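Local coordinates for protein enoyl-CoA hydratase/isomerase (Mycobacterium abscessus, PDB 3QXZ) that probably catalyses the hydration or double-bond isomerisation of enoyl-CoA thioesters, at residues 180-185 and 190-195. Numbering follows the deposited sequence.
Sequences ANRCLP and LGAALR
The guanidinium groups of R182 and R195, one on each side of the contact, are both laid flat against neighbours from their own segments. One face of the R182 group carries the CD2 methyl of L184, 3.5 Å above the plane and displaced toward the rim; one face of R195 rests over its own helix, above G191 O and A192 CA, again near the rim. A single water lies in plane at the edge of both groups and accepts from each: R195 NH2 donates to it at 2.9 Å, whereas the bond from R182 NH1 is weak, at 3.3 Å. The two like charges, R182 NH1 and R195 NH2, stay 5.0 Å apart, and the water oxygen between them probably eases their repulsion. The R182 chain reaches that water almost fully extended, chi1 through chi4 all near 180°. The direct contact between the segments is through hydrocarbon: the other L184 methyl, CD1, packs on A192 CB at 3.5 Å, and the same CB lies obliquely to the R182 guanidinium, 4.3 Å from NH1. This is an edge strand packed against the helix that follows it, in a crotonase-type fold: strand 182-184 is the outermost strand, within this chain, of the sheet, beside strand 122-126, and helix 186-203 lies against one sheet face. L184 and A192 both touch I124 of that neighbouring strand, while A193 reaches I102 and A104 one strand further in. In L184, with CG anti to the carbonyl carbon (chi1 -71°) and chi2 at 168°, CD1 faces A192 and CD2 the arginine. At the far end of the strand segment, N181 turns to another subunit, its ND2 hydrogen-bonded to E161 and A157 of that second copy.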
ATOM      1  N   ALA A 180      -2.620  -5.676  -9.831  1.00  7.21           N
ATOM      2  CA  ALA A 180      -3.454  -6.769 -10.333  1.00  8.50           C
ATOM      3  C   ALA A 180      -3.354  -7.958  -9.411  1.00  8.31           C
ATOM      4  O   ALA A 180      -2.344  -8.164  -8.725  1.00  9.08           O
ATOM      5  CB  ALA A 180      -3.013  -7.163 -11.758  1.00  9.37           C
ATOM      6  N   ASN A 181      -4.406  -8.769  -9.414  1.00  8.34           N
ATOM      7  CA  ASN A 181      -4.477  -9.952  -8.576  1.00  8.21           C
ATOM      8  C   ASN A 181      -3.776 -11.148  -9.177  1.00  9.35           C
ATOM      9  O   ASN A 181      -3.230 -11.981  -8.457  1.00 11.51           O
ATOM     10  CB  ASN A 181      -5.944 -10.278  -8.262  1.00  8.48           C
ATOM     11  CG  ASN A 181      -6.616  -9.155  -7.529  1.00  7.09           C
ATOM     12  OD1 ASN A 181      -6.940  -8.111  -8.107  1.00  8.03           O
ATOM     13  ND2 ASN A 181      -6.800  -9.354  -6.224  1.00  7.89           N
ATOM     14  N   ARG A 182      -3.834 -11.244 -10.494  1.00  9.61           N
ATOM     15  CA  ARG A 182      -3.339 -12.414 -11.211  1.00 10.21           C
ATOM     16  C   ARG A 182      -3.067 -12.024 -12.650  1.00 10.18           C
ATOM     17  O   ARG A 182      -3.715 -11.113 -13.196  1.00  9.68           O
ATOM     18  CB  ARG A 182      -4.396 -13.542 -11.164  1.00 11.88           C
ATOM     19  CG  ARG A 182      -3.903 -14.907 -11.682  1.00 13.56           C
ATOM     20  CD  ARG A 182      -4.963 -15.968 -11.525  1.00 18.98           C
ATOM     21  NE  ARG A 182      -4.386 -17.281 -11.796  1.00 22.96           N
ATOM     22  CZ  ARG A 182      -5.093 -18.402 -11.915  1.00 24.79           C
ATOM     23  NH1 ARG A 182      -6.417 -18.371 -11.790  1.00 24.72           N
ATOM     24  NH2 ARG A 182      -4.471 -19.553 -12.168  1.00 25.30           N
ATOM     25  N   CYS A 183      -2.114 -12.722 -13.267  1.00 10.26           N
ATOM     26  CA  CYS A 183      -1.950 -12.623 -14.705  1.00 12.58           C
ATOM     27  C   CYS A 183      -1.978 -14.007 -15.352  1.00 12.07           C
ATOM     28  O   CYS A 183      -1.573 -15.002 -14.735  1.00 12.74           O
ATOM     29  CB  CYS A 183      -0.697 -11.835 -15.090  1.00 13.48           C
ATOM     30  SG  CYS A 183       0.826 -12.528 -14.557  1.00 18.94           S
ATOM     31  N   LEU A 184      -2.532 -14.044 -16.551  1.00 11.97           N
ATOM     32  CA  LEU A 184      -2.752 -15.291 -17.293  1.00 13.10           C
ATOM     33  C   LEU A 184      -2.618 -15.024 -18.769  1.00 13.77           C
ATOM     34  O   LEU A 184      -2.712 -13.881 -19.210  1.00 13.04           O
ATOM     35  CB  LEU A 184      -4.171 -15.824 -17.035  1.00 13.18           C
ATOM     36  CG  LEU A 184      -4.441 -16.398 -15.652  1.00 14.41           C
ATOM     37  CD1 LEU A 184      -5.932 -16.603 -15.456  1.00 16.30           C
ATOM     38  CD2 LEU A 184      -3.674 -17.713 -15.454  1.00 16.13           C
ATOM     39  N   PRO A 185      -2.430 -16.089 -19.565  1.00 14.57           N
ATOM     40  CA  PRO A 185      -2.541 -15.906 -21.003  1.00 14.72           C
ATOM     41  C   PRO A 185      -3.897 -15.287 -21.325  1.00 14.40           C
ATOM     42  O   PRO A 185      -4.905 -15.606 -20.668  1.00 14.35           O
ATOM     43  CB  PRO A 185      -2.461 -17.337 -21.545  1.00 15.55           C
ATOM     44  CG  PRO A 185      -1.642 -18.052 -20.525  1.00 15.04           C
ATOM     45  CD  PRO A 185      -2.103 -17.483 -19.202  1.00 15.20           C
ATOM     46  N   LEU A 190     -10.820 -14.200 -19.090  1.00 13.14           N
ATOM     47  CA  LEU A 190     -12.247 -14.091 -18.841  1.00 13.10           C
ATOM     48  C   LEU A 190     -12.784 -15.309 -18.099  1.00 13.33           C
ATOM     49  O   LEU A 190     -13.563 -15.174 -17.158  1.00 13.04           O
ATOM     50  CB  LEU A 190     -13.024 -13.839 -20.142  1.00 13.43           C
ATOM     51  CG  LEU A 190     -14.548 -13.681 -20.002  1.00 14.54           C
ATOM     52  CD1 LEU A 190     -14.973 -12.596 -18.981  1.00 14.35           C
ATOM     53  CD2 LEU A 190     -15.169 -13.421 -21.394  1.00 14.62           C
ATOM     54  N   GLY A 191     -12.363 -16.510 -18.505  1.00 13.94           N
ATOM     55  CA  GLY A 191     -12.788 -17.731 -17.831  1.00 14.01           C
ATOM     56  C   GLY A 191     -12.405 -17.743 -16.360  1.00 13.25           C
ATOM     57  O   GLY A 191     -13.184 -18.189 -15.519  1.00 13.76           O
ATOM     58  N   ALA A 192     -11.203 -17.258 -16.037  1.00 12.77           N
ATOM     59  CA  ALA A 192     -10.792 -17.196 -14.634  1.00 12.77           C
ATOM     60  C   ALA A 192     -11.657 -16.201 -13.855  1.00 11.66           C
ATOM     61  O   ALA A 192     -12.063 -16.469 -12.725  1.00 11.80           O
ATOM     62  CB  ALA A 192      -9.313 -16.826 -14.507  1.00 12.83           C
ATOM     63  N   ALA A 193     -11.948 -15.055 -14.462  1.00 11.80           N
ATOM     64  CA  ALA A 193     -12.801 -14.059 -13.823  1.00 11.58           C
ATOM     65  C   ALA A 193     -14.213 -14.621 -13.566  1.00 11.65           C
ATOM     66  O   ALA A 193     -14.797 -14.416 -12.492  1.00 11.19           O
ATOM     67  CB  ALA A 193     -12.856 -12.790 -14.663  1.00 12.18           C
ATOM     68  N   LEU A 194     -14.744 -15.356 -14.540  1.00 11.57           N
ATOM     69  CA  LEU A 194     -16.071 -15.975 -14.410  1.00 12.26           C
ATOM     70  C   LEU A 194     -16.099 -17.059 -13.328  1.00 11.80           C
ATOM     71  O   LEU A 194     -17.068 -17.147 -12.562  1.00 12.74           O
ATOM     72  CB  LEU A 194     -16.583 -16.515 -15.764  1.00 13.26           C
ATOM     73  CG  LEU A 194     -16.887 -15.434 -16.799  1.00 14.52           C
ATOM     74  CD1 LEU A 194     -17.153 -16.025 -18.167  1.00 16.81           C
ATOM     75  CD2 LEU A 194     -18.048 -14.580 -16.370  1.00 18.63           C
ATOM     76  N   ARG A 195     -15.044 -17.867 -13.227  1.00 12.32           N
ATOM     77  CA  ARG A 195     -14.999 -18.872 -12.156  1.00 13.12           C
ATOM     78  C   ARG A 195     -15.016 -18.189 -10.787  1.00 12.64           C
ATOM     79  O   ARG A 195     -15.710 -18.639  -9.858  1.00 12.66           O
ATOM     80  CB  ARG A 195     -13.776 -19.789 -12.294  1.00 14.06           C
ATOM     81  CG  ARG A 195     -13.947 -20.866 -13.395  1.00 17.61           C
ATOM     82  CD  ARG A 195     -12.832 -21.925 -13.383  1.00 22.46           C
ATOM     83  NE  ARG A 195     -11.493 -21.354 -13.565  1.00 24.15           N
ATOM     84  CZ  ARG A 195     -10.957 -21.027 -14.741  1.00 24.86           C
ATOM     85  NH1 ARG A 195     -11.631 -21.220 -15.870  1.00 26.21           N
ATOM     86  NH2 ARG A 195      -9.736 -20.510 -14.783  1.00 24.61           N
TER
HETATM   87  O   HOH W   1      -9.199 -20.150 -11.913  1.00 33.28           O